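Local coordinates for oxysterol-binding protein homolog 3 (Saccharomyces cerevisiae, PDB 4IC4), which transfers lipids between membranes through the cytosol, carrying them in a hydrophobic pocket of its OSBP-related domain, which binds sterols and phosphatidylinositol 4-phosphate, at residues A88-A102 / L187-T199. Sequence-based numbering, arbitrary orientation.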
ATOM      1  N   ALA A  88      -6.190   0.585 -19.297  1.00 13.44           N
ATOM      2  CA  ALA A  88      -6.323   2.017 -19.524  1.00 13.25           C
ATOM      3  C   ALA A  88      -5.534   2.461 -20.753  1.00 13.92           C
ATOM      4  O   ALA A  88      -6.015   3.280 -21.537  1.00 15.72           O
ATOM      5  CB  ALA A  88      -5.859   2.791 -18.284  1.00 12.78           C
ATOM      6  N   THR A  89      -4.331   1.918 -20.927  1.00 14.17           N
ATOM      7  CA  THR A  89      -3.490   2.282 -22.068  1.00 15.08           C
ATOM      8  C   THR A  89      -4.045   1.758 -23.387  1.00 16.19           C
ATOM      9  O   THR A  89      -3.519   2.080 -24.452  1.00 17.19           O
ATOM     10  CB  THR A  89      -2.044   1.737 -21.931  1.00 13.41           C
ATOM     11  OG1 THR A  89      -2.054   0.305 -22.015  1.00 14.78           O
ATOM     12  CG2 THR A  89      -1.428   2.170 -20.607  1.00 13.42           C
ATOM     13  N   GLN A  90      -5.106   0.961 -23.319  1.00 17.25           N
ATOM     14  CA  GLN A  90      -5.694   0.383 -24.523  1.00 20.12           C
ATOM     15  C   GLN A  90      -7.108   0.890 -24.801  1.00 21.24           C
ATOM     16  O   GLN A  90      -7.748   0.461 -25.763  1.00 23.79           O
ATOM     17  CB  GLN A  90      -5.701  -1.143 -24.394  1.00 19.62           C
ATOM     18  CG  GLN A  90      -4.363  -1.713 -23.941  1.00 21.57           C
ATOM     19  CD  GLN A  90      -4.433  -3.185 -23.577  1.00 22.72           C
ATOM     20  OE1 GLN A  90      -5.480  -3.688 -23.169  1.00 24.35           O
ATOM     21  NE2 GLN A  90      -3.306  -3.879 -23.701  1.00 24.42           N
ATOM     22  N   ARG A  91      -7.588   1.811 -23.972  1.00 21.35           N
ATOM     23  CA  ARG A  91      -8.932   2.361 -24.126  1.00 22.80           C
ATOM     24  C   ARG A  91      -8.916   3.838 -24.515  1.00 22.60           C
ATOM     25  O   ARG A  91      -7.953   4.550 -24.238  1.00 21.76           O
ATOM     26  CB  ARG A  91      -9.710   2.186 -22.821  1.00 25.69           C
ATOM     27  CG  ARG A  91      -9.909   0.735 -22.412  1.00 28.46           C
ATOM     28  CD  ARG A  91     -11.138   0.132 -23.069  1.00 31.27           C
ATOM     29  NE  ARG A  91     -12.364   0.740 -22.561  1.00 34.94           N
ATOM     30  CZ  ARG A  91     -13.588   0.310 -22.845  1.00 35.97           C
ATOM     31  NH1 ARG A  91     -14.645   0.928 -22.334  1.00 37.38           N
ATOM     32  NH2 ARG A  91     -13.760  -0.740 -23.638  1.00 38.56           N
ATOM     33  N   PRO A  92      -9.990   4.316 -25.165  1.00 23.69           N
ATOM     34  CA  PRO A  92     -10.081   5.718 -25.585  1.00 24.08           C
ATOM     35  C   PRO A  92     -10.362   6.685 -24.433  1.00 24.34           C
ATOM     36  O   PRO A  92     -10.096   7.882 -24.538  1.00 25.46           O
ATOM     37  CB  PRO A  92     -11.210   5.690 -26.610  1.00 24.33           C
ATOM     38  CG  PRO A  92     -12.126   4.648 -26.050  1.00 24.09           C
ATOM     39  CD  PRO A  92     -11.160   3.552 -25.640  1.00 23.58           C
ATOM     40  N   ASP A  93     -10.900   6.153 -23.337  1.00 24.01           N
ATOM     41  CA  ASP A  93     -11.227   6.947 -22.153  1.00 22.61           C
ATOM     42  C   ASP A  93     -10.419   6.403 -20.974  1.00 20.48           C
ATOM     43  O   ASP A  93     -10.978   5.894 -20.004  1.00 20.06           O
ATOM     44  CB  ASP A  93     -12.725   6.836 -21.859  1.00 26.24           C
ATOM     45  CG  ASP A  93     -13.167   5.404 -21.612  1.00 28.99           C
ATOM     46  OD1 ASP A  93     -12.763   4.508 -22.384  1.00 31.73           O
ATOM     47  OD2 ASP A  93     -13.927   5.173 -20.651  1.00 32.20           O
ATOM     48  N   PRO A  94      -9.085   6.532 -21.037  1.00 18.34           N
ATOM     49  CA  PRO A  94      -8.195   6.040 -19.982  1.00 16.99           C
ATOM     50  C   PRO A  94      -8.450   6.477 -18.544  1.00 15.91           C
ATOM     51  O   PRO A  94      -8.288   5.678 -17.622  1.00 13.64           O
ATOM     52  CB  PRO A  94      -6.813   6.467 -20.472  1.00 15.51           C
ATOM     53  CG  PRO A  94      -7.103   7.716 -21.251  1.00 16.49           C
ATOM     54  CD  PRO A  94      -8.324   7.305 -22.033  1.00 18.12           C
ATOM     55  N   ILE A  95      -8.849   7.725 -18.332  1.00 16.14           N
ATOM     56  CA  ILE A  95      -9.067   8.176 -16.964  1.00 15.33           C
ATOM     57  C   ILE A  95     -10.160   7.390 -16.246  1.00 14.89           C
ATOM     58  O   ILE A  95     -10.196   7.361 -15.018  1.00 13.59           O
ATOM     59  CB  ILE A  95      -9.370   9.701 -16.899  1.00 15.22           C
ATOM     60  CG1 ILE A  95      -9.052  10.227 -15.491  1.00 15.31           C
ATOM     61  CG2 ILE A  95     -10.830   9.970 -17.235  1.00 16.50           C
ATOM     62  CD1 ILE A  95      -8.992  11.741 -15.381  1.00 16.46           C
ATOM     63  N   THR A  96     -11.046   6.742 -16.997  1.00 14.08           N
ATOM     64  CA  THR A  96     -12.099   5.956 -16.365  1.00 14.88           C
ATOM     65  C   THR A  96     -11.456   4.778 -15.636  1.00 13.42           C
ATOM     66  O   THR A  96     -11.813   4.465 -14.502  1.00 13.62           O
ATOM     67  CB  THR A  96     -13.115   5.401 -17.392  1.00 17.76           C
ATOM     68  OG1 THR A  96     -12.427   4.629 -18.381  1.00 24.06           O
ATOM     69  CG2 THR A  96     -13.863   6.533 -18.067  1.00 17.80           C
ATOM     70  N   PHE A  97     -10.494   4.137 -16.292  1.00 13.32           N
ATOM     71  CA  PHE A  97      -9.824   2.989 -15.699  1.00 12.43           C
ATOM     72  C   PHE A  97      -8.774   3.403 -14.674  1.00 11.26           C
ATOM     73  O   PHE A  97      -8.532   2.688 -13.697  1.00 10.82           O
ATOM     74  CB  PHE A  97      -9.225   2.117 -16.803  1.00 12.97           C
ATOM     75  CG  PHE A  97     -10.261   1.552 -17.728  1.00 13.53           C
ATOM     76  CD1 PHE A  97     -10.687   2.271 -18.839  1.00 16.08           C
ATOM     77  CD2 PHE A  97     -10.887   0.347 -17.431  1.00 15.59           C
ATOM     78  CE1 PHE A  97     -11.732   1.800 -19.636  1.00 17.86           C
ATOM     79  CE2 PHE A  97     -11.932  -0.132 -18.221  1.00 17.15           C
ATOM     80  CZ  PHE A  97     -12.353   0.598 -19.323  1.00 19.44           C
ATOM     81  N   VAL A  98      -8.150   4.557 -14.889  1.00 11.83           N
ATOM     82  CA  VAL A  98      -7.168   5.040 -13.925  1.00 11.35           C
ATOM     83  C   VAL A  98      -7.930   5.369 -12.639  1.00 12.91           C
ATOM     84  O   VAL A  98      -7.442   5.125 -11.537  1.00 11.71           O
ATOM     85  CB  VAL A  98      -6.434   6.300 -14.441  1.00 11.45           C
ATOM     86  CG1 VAL A  98      -5.535   6.868 -13.351  1.00 12.62           C
ATOM     87  CG2 VAL A  98      -5.601   5.947 -15.662  1.00 12.23           C
ATOM     88  N   SER A  99      -9.139   5.905 -12.782  1.00 12.34           N
ATOM     89  CA  SER A  99      -9.954   6.234 -11.618  1.00 12.60           C
ATOM     90  C   SER A  99     -10.314   4.956 -10.859  1.00 11.13           C
ATOM     91  O   SER A  99     -10.261   4.915  -9.630  1.00 11.80           O
ATOM     92  CB  SER A  99     -11.229   6.961 -12.045  1.00 14.12           C
ATOM     93  OG  SER A  99     -10.920   8.219 -12.619  1.00 13.89           O
ATOM     94  N   ALA A 100     -10.684   3.913 -11.595  1.00 10.94           N
ATOM     95  CA  ALA A 100     -11.028   2.639 -10.971  1.00 10.11           C
ATOM     96  C   ALA A 100      -9.808   2.138 -10.202  1.00  9.52           C
ATOM     97  O   ALA A 100      -9.920   1.656  -9.071  1.00  9.99           O
ATOM     98  CB  ALA A 100     -11.433   1.620 -12.041  1.00 10.97           C
ATOM     99  N   PHE A 101      -8.640   2.249 -10.824  1.00  9.72           N
ATOM    100  CA  PHE A 101      -7.406   1.812 -10.182  1.00  9.73           C
ATOM    101  C   PHE A 101      -7.157   2.597  -8.898  1.00  8.88           C
ATOM    102  O   PHE A 101      -6.821   2.020  -7.867  1.00 10.42           O
ATOM    103  CB  PHE A 101      -6.216   2.000 -11.127  1.00  8.72           C
ATOM    104  CG  PHE A 101      -4.891   1.659 -10.502  1.00  8.10           C
ATOM    105  CD1 PHE A 101      -4.507   0.331 -10.334  1.00  8.74           C
ATOM    106  CD2 PHE A 101      -4.045   2.665 -10.048  1.00  9.32           C
ATOM    107  CE1 PHE A 101      -3.295   0.011  -9.719  1.00  8.54           C
ATOM    108  CE2 PHE A 101      -2.829   2.354  -9.430  1.00  9.86           C
ATOM    109  CZ  PHE A 101      -2.455   1.021  -9.267  1.00 10.04           C
ATOM    110  N   ALA A 102      -7.336   3.914  -8.964  1.00  9.90           N
ATOM    111  CA  ALA A 102      -7.109   4.781  -7.812  1.00  9.17           C
ATOM    112  C   ALA A 102      -7.973   4.443  -6.602  1.00  9.47           C
ATOM    113  O   ALA A 102      -7.539   4.584  -5.460  1.00  9.88           O
ATOM    114  CB  ALA A 102      -7.325   6.236  -8.211  1.00 10.45           C
ATOM    115  N   LEU A 187       1.446   8.524 -12.266  1.00 11.04           N
ATOM    116  CA  LEU A 187       1.352   7.487 -13.277  1.00 10.74           C
ATOM    117  C   LEU A 187       1.720   8.049 -14.645  1.00 10.45           C
ATOM    118  O   LEU A 187       1.304   9.148 -15.004  1.00 13.06           O
ATOM    119  CB  LEU A 187      -0.076   6.942 -13.321  1.00 10.83           C
ATOM    120  CG  LEU A 187      -0.469   6.049 -14.498  1.00 10.82           C
ATOM    121  CD1 LEU A 187       0.280   4.730 -14.420  1.00 12.75           C
ATOM    122  CD2 LEU A 187      -1.977   5.823 -14.474  1.00 10.51           C
ATOM    123  N   LYS A 188       2.511   7.292 -15.392  1.00  9.75           N
ATOM    124  CA  LYS A 188       2.910   7.691 -16.737  1.00 10.89           C
ATOM    125  C   LYS A 188       2.650   6.566 -17.728  1.00 11.46           C
ATOM    126  O   LYS A 188       3.058   5.427 -17.509  1.00 12.55           O
ATOM    127  CB  LYS A 188       4.401   8.041 -16.789  1.00 10.45           C
ATOM    128  CG  LYS A 188       4.921   8.226 -18.213  1.00 12.94           C
ATOM    129  CD  LYS A 188       6.423   8.443 -18.256  1.00 15.29           C
ATOM    130  CE  LYS A 188       6.914   8.538 -19.692  1.00 18.88           C
ATOM    131  NZ  LYS A 188       8.392   8.685 -19.757  1.00 20.97           N
ATOM    132  N   PHE A 189       1.952   6.889 -18.810  1.00 10.87           N
ATOM    133  CA  PHE A 189       1.694   5.924 -19.873  1.00 11.91           C
ATOM    134  C   PHE A 189       2.975   5.906 -20.704  1.00 13.21           C
ATOM    135  O   PHE A 189       3.390   6.942 -21.220  1.00 14.40           O
ATOM    136  CB  PHE A 189       0.540   6.395 -20.763  1.00 11.52           C
ATOM    137  CG  PHE A 189      -0.825   6.025 -20.262  1.00 11.81           C
ATOM    138  CD1 PHE A 189      -1.012   5.550 -18.967  1.00 11.60           C
ATOM    139  CD2 PHE A 189      -1.937   6.163 -21.091  1.00 11.66           C
ATOM    140  CE1 PHE A 189      -2.290   5.218 -18.508  1.00 11.94           C
ATOM    141  CE2 PHE A 189      -3.211   5.836 -20.644  1.00 14.18           C
ATOM    142  CZ  PHE A 189      -3.390   5.362 -19.352  1.00 13.14           C
ATOM    143  N   LYS A 190       3.611   4.747 -20.823  1.00 13.68           N
ATOM    144  CA  LYS A 190       4.836   4.654 -21.606  1.00 14.29           C
ATOM    145  C   LYS A 190       4.499   4.504 -23.084  1.00 15.28           C
ATOM    146  O   LYS A 190       5.383   4.468 -23.940  1.00 15.61           O
ATOM    147  CB  LYS A 190       5.693   3.488 -21.107  1.00 14.88           C
ATOM    148  CG  LYS A 190       6.298   3.760 -19.733  1.00 14.34           C
ATOM    149  CD  LYS A 190       6.872   2.515 -19.079  1.00 15.46           C
ATOM    150  CE  LYS A 190       8.077   1.979 -19.822  1.00 16.02           C
ATOM    151  NZ  LYS A 190       8.619   0.773 -19.141  1.00 16.71           N
ATOM    152  N   THR A 191       3.205   4.436 -23.375  1.00 14.55           N
ATOM    153  CA  THR A 191       2.738   4.316 -24.750  1.00 15.20           C
ATOM    154  C   THR A 191       2.626   5.697 -25.389  1.00 16.72           C
ATOM    155  O   THR A 191       3.093   5.912 -26.507  1.00 17.45           O
ATOM    156  CB  THR A 191       1.344   3.672 -24.811  1.00 14.68           C
ATOM    157  OG1 THR A 191       0.465   4.378 -23.924  1.00 13.98           O
ATOM    158  CG2 THR A 191       1.405   2.205 -24.419  1.00 15.71           C
ATOM    159  N   THR A 192       2.022   6.632 -24.661  1.00 16.42           N
ATOM    160  CA  THR A 192       1.791   7.988 -25.162  1.00 16.52           C
ATOM    161  C   THR A 192       2.443   9.096 -24.345  1.00 16.99           C
ATOM    162  O   THR A 192       2.521  10.243 -24.791  1.00 16.31           O
ATOM    163  CB  THR A 192       0.298   8.289 -25.178  1.00 18.28           C
ATOM    164  OG1 THR A 192      -0.188   8.252 -23.828  1.00 15.01           O
ATOM    165  CG2 THR A 192      -0.451   7.258 -26.008  1.00 17.13           C
ATOM    166  N   GLY A 193       2.880   8.765 -23.138  1.00 16.74           N
ATOM    167  CA  GLY A 193       3.486   9.767 -22.284  1.00 15.93           C
ATOM    168  C   GLY A 193       2.453  10.507 -21.451  1.00 14.97           C
ATOM    169  O   GLY A 193       2.812  11.374 -20.654  1.00 17.12           O
ATOM    170  N   GLU A 194       1.172  10.183 -21.626  1.00 14.95           N
ATOM    171  CA  GLU A 194       0.130  10.852 -20.853  1.00 14.71           C
ATOM    172  C   GLU A 194       0.369  10.588 -19.371  1.00 14.88           C
ATOM    173  O   GLU A 194       0.673   9.461 -18.974  1.00 16.57           O
ATOM    174  CB  GLU A 194      -1.268  10.362 -21.251  1.00 16.00           C
ATOM    175  CG  GLU A 194      -2.394  11.084 -20.503  1.00 16.77           C
ATOM    176  CD  GLU A 194      -3.792  10.725 -20.994  1.00 16.71           C
ATOM    177  OE1 GLU A 194      -4.768  11.280 -20.445  1.00 17.24           O
ATOM    178  OE2 GLU A 194      -3.928   9.897 -21.919  1.00 18.01           O
ATOM    179  N   LEU A 195       0.235  11.630 -18.560  1.00 13.34           N
ATOM    180  CA  LEU A 195       0.455  11.511 -17.123  1.00 12.65           C
ATOM    181  C   LEU A 195      -0.839  11.646 -16.336  1.00 12.57           C
ATOM    182  O   LEU A 195      -1.751  12.373 -16.730  1.00 14.03           O
ATOM    183  CB  LEU A 195       1.429  12.592 -16.644  1.00 14.39           C
ATOM    184  CG  LEU A 195       2.758  12.746 -17.384  1.00 15.06           C
ATOM    185  CD1 LEU A 195       3.549  13.892 -16.760  1.00 17.12           C
ATOM    186  CD2 LEU A 195       3.547  11.447 -17.319  1.00 16.06           C
ATOM    187  N   PHE A 196      -0.913  10.933 -15.218  1.00 11.21           N
ATOM    188  CA  PHE A 196      -2.073  10.990 -14.335  1.00 11.59           C
ATOM    189  C   PHE A 196      -1.525  11.167 -12.929  1.00 10.87           C
ATOM    190  O   PHE A 196      -0.510  10.571 -12.573  1.00 12.50           O
ATOM    191  CB  PHE A 196      -2.882   9.696 -14.412  1.00 11.05           C
ATOM    192  CG  PHE A 196      -3.476   9.434 -15.762  1.00 11.54           C
ATOM    193  CD1 PHE A 196      -4.757   9.881 -16.076  1.00 11.48           C
ATOM    194  CD2 PHE A 196      -2.746   8.751 -16.725  1.00 12.43           C
ATOM    195  CE1 PHE A 196      -5.301   9.646 -17.341  1.00 13.00           C
ATOM    196  CE2 PHE A 196      -3.280   8.512 -17.992  1.00 13.62           C
ATOM    197  CZ  PHE A 196      -4.559   8.960 -18.298  1.00 13.60           C
ATOM    198  N   GLU A 197      -2.192  11.988 -12.131  1.00 11.70           N
ATOM    199  CA  GLU A 197      -1.757  12.230 -10.765  1.00 14.10           C
ATOM    200  C   GLU A 197      -2.937  12.279  -9.812  1.00 13.19           C
ATOM    201  O   GLU A 197      -4.043  12.676 -10.187  1.00 13.73           O
ATOM    202  CB  GLU A 197      -0.990  13.553 -10.676  1.00 16.50           C
ATOM    203  CG  GLU A 197       0.322  13.584 -11.436  1.00 23.56           C
ATOM    204  CD  GLU A 197       0.940  14.970 -11.464  1.00 27.78           C
ATOM    205  OE1 GLU A 197       1.111  15.568 -10.382  1.00 30.23           O
ATOM    206  OE2 GLU A 197       1.258  15.461 -12.568  1.00 31.01           O
ATOM    207  N   TRP A 198      -2.700  11.850  -8.577  1.00 12.19           N
ATOM    208  CA  TRP A 198      -3.727  11.884  -7.556  1.00 11.30           C
ATOM    209  C   TRP A 198      -3.126  11.582  -6.195  1.00 11.46           C
ATOM    210  O   TRP A 198      -2.044  11.001  -6.095  1.00 11.15           O
ATOM    211  CB  TRP A 198      -4.859  10.890  -7.876  1.00 11.55           C
ATOM    212  CG  TRP A 198      -4.538   9.431  -7.681  1.00 11.29           C
ATOM    213  CD1 TRP A 198      -4.726   8.692  -6.546  1.00 11.68           C
ATOM    214  CD2 TRP A 198      -4.012   8.531  -8.662  1.00 11.56           C
ATOM    215  NE1 TRP A 198      -4.353   7.385  -6.763  1.00 11.31           N
ATOM    216  CE2 TRP A 198      -3.910   7.259  -8.054  1.00 11.90           C
ATOM    217  CE3 TRP A 198      -3.615   8.676  -9.999  1.00 10.23           C
ATOM    218  CZ2 TRP A 198      -3.427   6.136  -8.737  1.00 11.56           C
ATOM    219  CZ3 TRP A 198      -3.135   7.557 -10.681  1.00 11.03           C
ATOM    220  CH2 TRP A 198      -3.046   6.304 -10.045  1.00 10.59           C
ATOM    221  N   THR A 199      -3.819  12.037  -5.159  1.00 11.60           N
ATOM    222  CA  THR A 199      -3.423  11.782  -3.779  1.00 12.24           C
ATOM    223  C   THR A 199      -4.484  10.808  -3.284  1.00 12.76           C
ATOM    224  O   THR A 199      -5.672  11.004  -3.541  1.00 13.37           O
ATOM    225  CB  THR A 199      -3.466  13.070  -2.930  1.00 12.88           C
ATOM    226  OG1 THR A 199      -2.424  13.953  -3.358  1.00 15.21           O
ATOM    227  CG2 THR A 199      -3.276  12.751  -1.453  1.00 11.79           C
TER
HETATM  228  O   HOH W   1      -2.073   4.268 -24.868  1.00 20.93           O
HETATM  229  O   HOH W   2      -4.689   4.575  -5.338  1.00 15.80           O
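Val98 of helix 94-102 sits over the ring of Phe196, and around this pair the helix packs on the antiparallel hairpin 187-199, part of the beta-barrel framework of the OSBP-related domain. The helix runs roughly along strand 195-199, at 32° and about 10.3 Å between axes, so Pro94, Val98 and Ala102 meet Phe196 and Trp198 in turn, with Phe189 of the partner strand at the turn end. CG2 of Val98 stands above the centre of the Phe196 ring, a CH-pi contact only 3° off the ring normal. Its other methyl, CG1, anti to the backbone N (chi1 174°), is thereby turned to Trp198 CZ3 at 3.7 Å, while Leu187 CD2 comes tip to tip against the valine. Phe189 is sandwiched: Thr89 CG2 lies over one face, 3.7 Å from the ring centroid of Phe189, and Phe196 CE2 lies over the opposite face near the rim. Pro94 CB closes in at the edge of Phe189. Val223, from the adjoining strand 214-225, touches both Val98 and Trp198. The indole of Trp198 takes Ala102 CB on one face, above its five-membered ring, and crosses Phe101 at about a right angle, its CZ2 at the edge of the phenyl ring, 3.8 Å from Phe101 CD2. A leucine in place of Trp198 would probably uncover Ala102 CB and the Phe101 edge, and leave the water bound to NE1 without its N-H donor. Water also joins the segments at the turn, between Thr89 O and Thr191 OG1. At the other end, the water that accepts from Trp198 NE1 at 3.2 Å, near the indole plane, lies 2.9 Å from Ala102 O, to which it can donate.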